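Local atomic coordinates of cysteine protease-like VirA (Shigella flexneri, PDB entry 3EB8), a protein that acts as a secreted virulence effector that promotes bacterial entry into epithelial cells and later spread, although its reported protease activity against alpha-tubulin is disputed. Residues F160-L169 with L218-F228. Residues are numbered along the deposited sequence; the frame is centred on the assembly and turned at random.
Sequences FNNIEIPLKL and LFTSLFQDPAF
The nearest CA atoms across the two segments are those of Ile-165 and Phe-219, 8.7 Å apart, a spacing that leaves the joining to side chains. The clearest contact is a CH-pi one: Leu-222 CD1 sits 3.6 Å from the centroid of the Phe-160 ring and only 8° off its normal, hence squarely over one face. Phe-160 has CG anti to its own N (chi1 177°), which carries the ring out to this methyl; Phe-228 CE1 lies 3.9 Å from Phe-160 CD1. The outer end of the Phe-219 ring meets both Ile-163 and Ile-165: Ile-163 CG2 reaches its edge, 3.7 Å from CZ, while Ile-165 CG1 approaches CE2 to 3.6 Å. Ile-163 CD1 also meets Leu-218 CD2 tip to tip at 3.7 Å. Further along, Leu-169 CD1 abuts the edge of Phe-223, 3.8 Å from CE2, and Phe-219 CB lies over one face of that ring. At the helix start beyond, Asp-225 OD1 accepts from Ala-227 N as an N-cap. Reciprocal backbone bonds between Phe-160 and Ile-163 close a type I' turn. The side-chain contacts thus pack a beta-hairpin with a two-residue loop and the start of helix 167-176 onto the junction of helices 210-221 and 226-234, part of the region assigned to tubulin binding.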
# COMPACT_ATOMS: atom_id res chain seq x y z
N PHE A 160 -0.54 -4.74 11.61
CA PHE A 160 -1.95 -4.73 11.93
C PHE A 160 -2.22 -3.54 12.84
O PHE A 160 -1.60 -3.40 13.89
CB PHE A 160 -2.39 -6.02 12.61
CG PHE A 160 -3.83 -6.00 13.02
CD1 PHE A 160 -4.81 -6.49 12.18
CD2 PHE A 160 -4.21 -5.48 14.23
CE1 PHE A 160 -6.13 -6.46 12.56
CE2 PHE A 160 -5.53 -5.45 14.60
CZ PHE A 160 -6.49 -5.93 13.77
N ASN A 161 -3.14 -2.68 12.43
CA ASN A 161 -3.45 -1.48 13.20
C ASN A 161 -2.22 -0.72 13.69
O ASN A 161 -2.10 -0.42 14.87
CB ASN A 161 -4.41 -1.80 14.35
CG ASN A 161 -5.84 -1.40 14.04
OD1 ASN A 161 -6.17 -0.21 14.05
ND2 ASN A 161 -6.70 -2.38 13.74
N ASN A 162 -1.31 -0.43 12.78
CA ASN A 162 -0.13 0.36 13.11
C ASN A 162 0.85 -0.34 14.03
O ASN A 162 1.67 0.30 14.69
CB ASN A 162 -0.54 1.70 13.71
CG ASN A 162 -0.92 2.71 12.65
OD1 ASN A 162 -0.16 2.95 11.71
ND2 ASN A 162 -2.09 3.32 12.80
N ILE A 163 0.77 -1.66 14.07
CA ILE A 163 1.68 -2.45 14.88
C ILE A 163 2.51 -3.32 13.96
O ILE A 163 1.96 -4.18 13.26
CB ILE A 163 0.91 -3.36 15.84
CG1 ILE A 163 0.03 -2.52 16.77
CG2 ILE A 163 1.85 -4.26 16.62
CD1 ILE A 163 -1.09 -3.33 17.44
N GLU A 164 3.83 -3.12 13.95
CA GLU A 164 4.66 -3.99 13.13
C GLU A 164 4.60 -5.43 13.64
O GLU A 164 4.90 -5.72 14.79
CB GLU A 164 6.11 -3.50 13.05
CG GLU A 164 7.01 -4.48 12.29
CD GLU A 164 8.27 -3.84 11.71
OE1 GLU A 164 8.85 -4.44 10.78
OE2 GLU A 164 8.68 -2.76 12.18
N ILE A 165 4.16 -6.32 12.76
CA ILE A 165 4.24 -7.74 13.03
C ILE A 165 5.64 -8.22 12.64
O ILE A 165 6.04 -8.15 11.47
CB ILE A 165 3.18 -8.53 12.25
CG1 ILE A 165 1.79 -8.01 12.60
CG2 ILE A 165 3.30 -10.02 12.54
CD1 ILE A 165 0.66 -8.82 12.01
N PRO A 166 6.39 -8.71 13.61
CA PRO A 166 7.76 -9.12 13.32
C PRO A 166 7.78 -10.15 12.20
O PRO A 166 6.98 -11.09 12.21
CB PRO A 166 8.22 -9.76 14.64
CG PRO A 166 7.35 -9.12 15.68
CD PRO A 166 6.03 -8.86 15.03
N LEU A 167 8.70 -9.98 11.24
CA LEU A 167 8.80 -10.85 10.08
C LEU A 167 9.05 -12.31 10.42
O LEU A 167 8.54 -13.21 9.75
CB LEU A 167 9.87 -10.33 9.11
CG LEU A 167 9.40 -9.19 8.20
CD1 LEU A 167 10.58 -8.46 7.55
CD2 LEU A 167 8.42 -9.69 7.14
N LYS A 168 9.85 -12.55 11.45
CA LYS A 168 10.13 -13.92 11.87
C LYS A 168 8.83 -14.61 12.31
O LYS A 168 8.65 -15.81 12.09
CB LYS A 168 11.18 -13.92 13.00
CG LYS A 168 11.42 -15.27 13.66
CD LYS A 168 12.11 -16.25 12.71
CE LYS A 168 12.63 -17.48 13.45
NZ LYS A 168 11.62 -18.02 14.41
N LEU A 169 7.94 -13.84 12.91
CA LEU A 169 6.65 -14.34 13.35
C LEU A 169 5.76 -14.64 12.16
O LEU A 169 5.00 -15.61 12.18
CB LEU A 169 5.95 -13.33 14.25
CG LEU A 169 4.51 -13.64 14.62
CD1 LEU A 169 4.40 -15.05 15.20
CD2 LEU A 169 3.99 -12.60 15.60
N LEU A 218 -3.62 -10.03 21.13
CA LEU A 218 -4.16 -9.55 19.87
C LEU A 218 -3.83 -10.53 18.75
O LEU A 218 -4.72 -10.99 18.03
CB LEU A 218 -3.58 -8.17 19.57
CG LEU A 218 -4.02 -7.48 18.29
CD1 LEU A 218 -5.53 -7.47 18.24
CD2 LEU A 218 -3.46 -6.05 18.25
N PHE A 219 -2.55 -10.84 18.59
CA PHE A 219 -2.14 -11.71 17.50
C PHE A 219 -2.57 -13.15 17.72
O PHE A 219 -2.64 -13.91 16.77
CB PHE A 219 -0.64 -11.62 17.22
CG PHE A 219 -0.20 -10.25 16.81
CD1 PHE A 219 0.84 -9.61 17.45
CD2 PHE A 219 -0.88 -9.57 15.80
CE1 PHE A 219 1.22 -8.33 17.08
CE2 PHE A 219 -0.50 -8.29 15.42
CZ PHE A 219 0.56 -7.67 16.06
N THR A 220 -2.84 -13.53 18.95
CA THR A 220 -3.33 -14.88 19.21
C THR A 220 -4.72 -15.06 18.64
O THR A 220 -5.04 -16.09 18.05
CB THR A 220 -3.34 -15.22 20.72
OG1 THR A 220 -1.99 -15.36 21.19
CG2 THR A 220 -4.07 -16.53 20.96
N SER A 221 -5.55 -14.03 18.81
CA SER A 221 -6.91 -14.02 18.30
C SER A 221 -6.90 -13.97 16.78
O SER A 221 -7.42 -14.86 16.12
CB SER A 221 -7.70 -12.86 18.90
OG SER A 221 -8.85 -12.57 18.13
N LEU A 222 -6.32 -12.92 16.21
CA LEU A 222 -6.02 -12.96 14.78
C LEU A 222 -5.15 -14.19 14.72
O LEU A 222 -4.76 -14.71 15.75
CB LEU A 222 -5.22 -11.74 14.36
CG LEU A 222 -5.66 -10.34 14.78
CD1 LEU A 222 -4.53 -9.32 14.51
CD2 LEU A 222 -6.92 -9.96 14.04
N PHE A 223 -4.84 -14.67 13.53
CA PHE A 223 -3.97 -15.86 13.41
C PHE A 223 -4.79 -17.14 13.50
O PHE A 223 -4.46 -18.14 12.88
CB PHE A 223 -2.85 -15.89 14.46
CG PHE A 223 -1.66 -15.00 14.15
CD1 PHE A 223 -1.82 -13.79 13.49
CD2 PHE A 223 -0.38 -15.36 14.57
CE1 PHE A 223 -0.73 -12.97 13.24
CE2 PHE A 223 0.72 -14.54 14.30
CZ PHE A 223 0.54 -13.35 13.64
N GLN A 224 -5.85 -17.09 14.30
CA GLN A 224 -6.87 -18.12 14.29
C GLN A 224 -8.07 -17.66 13.46
O GLN A 224 -9.01 -18.41 13.27
CB GLN A 224 -7.33 -18.45 15.71
CG GLN A 224 -6.23 -19.01 16.60
CD GLN A 224 -6.74 -19.32 17.98
OE1 GLN A 224 -6.57 -18.52 18.91
NE2 GLN A 224 -7.42 -20.45 18.11
N ASP A 225 -8.04 -16.43 12.99
CA ASP A 225 -9.14 -15.95 12.18
C ASP A 225 -8.83 -16.18 10.70
O ASP A 225 -7.95 -15.54 10.14
CB ASP A 225 -9.42 -14.47 12.48
CG ASP A 225 -10.58 -13.93 11.70
OD1 ASP A 225 -11.12 -14.65 10.83
OD2 ASP A 225 -10.96 -12.78 11.96
N PRO A 226 -9.56 -17.11 10.06
CA PRO A 226 -9.27 -17.44 8.66
C PRO A 226 -9.42 -16.21 7.77
O PRO A 226 -8.76 -16.11 6.75
CB PRO A 226 -10.33 -18.48 8.31
CG PRO A 226 -10.82 -18.99 9.62
CD PRO A 226 -10.74 -17.83 10.56
N ALA A 227 -10.27 -15.28 8.15
CA ALA A 227 -10.42 -14.10 7.33
C ALA A 227 -9.13 -13.28 7.40
O ALA A 227 -8.71 -12.69 6.42
CB ALA A 227 -11.62 -13.27 7.77
N PHE A 228 -8.51 -13.27 8.58
CA PHE A 228 -7.24 -12.59 8.73
C PHE A 228 -6.12 -13.28 7.92
O PHE A 228 -5.35 -12.62 7.23
CB PHE A 228 -6.82 -12.45 10.20
CG PHE A 228 -5.47 -11.83 10.35
CD1 PHE A 228 -5.32 -10.45 10.25
CD2 PHE A 228 -4.34 -12.62 10.50
CE1 PHE A 228 -4.06 -9.86 10.33
CE2 PHE A 228 -3.08 -12.04 10.60
CZ PHE A 228 -2.93 -10.66 10.51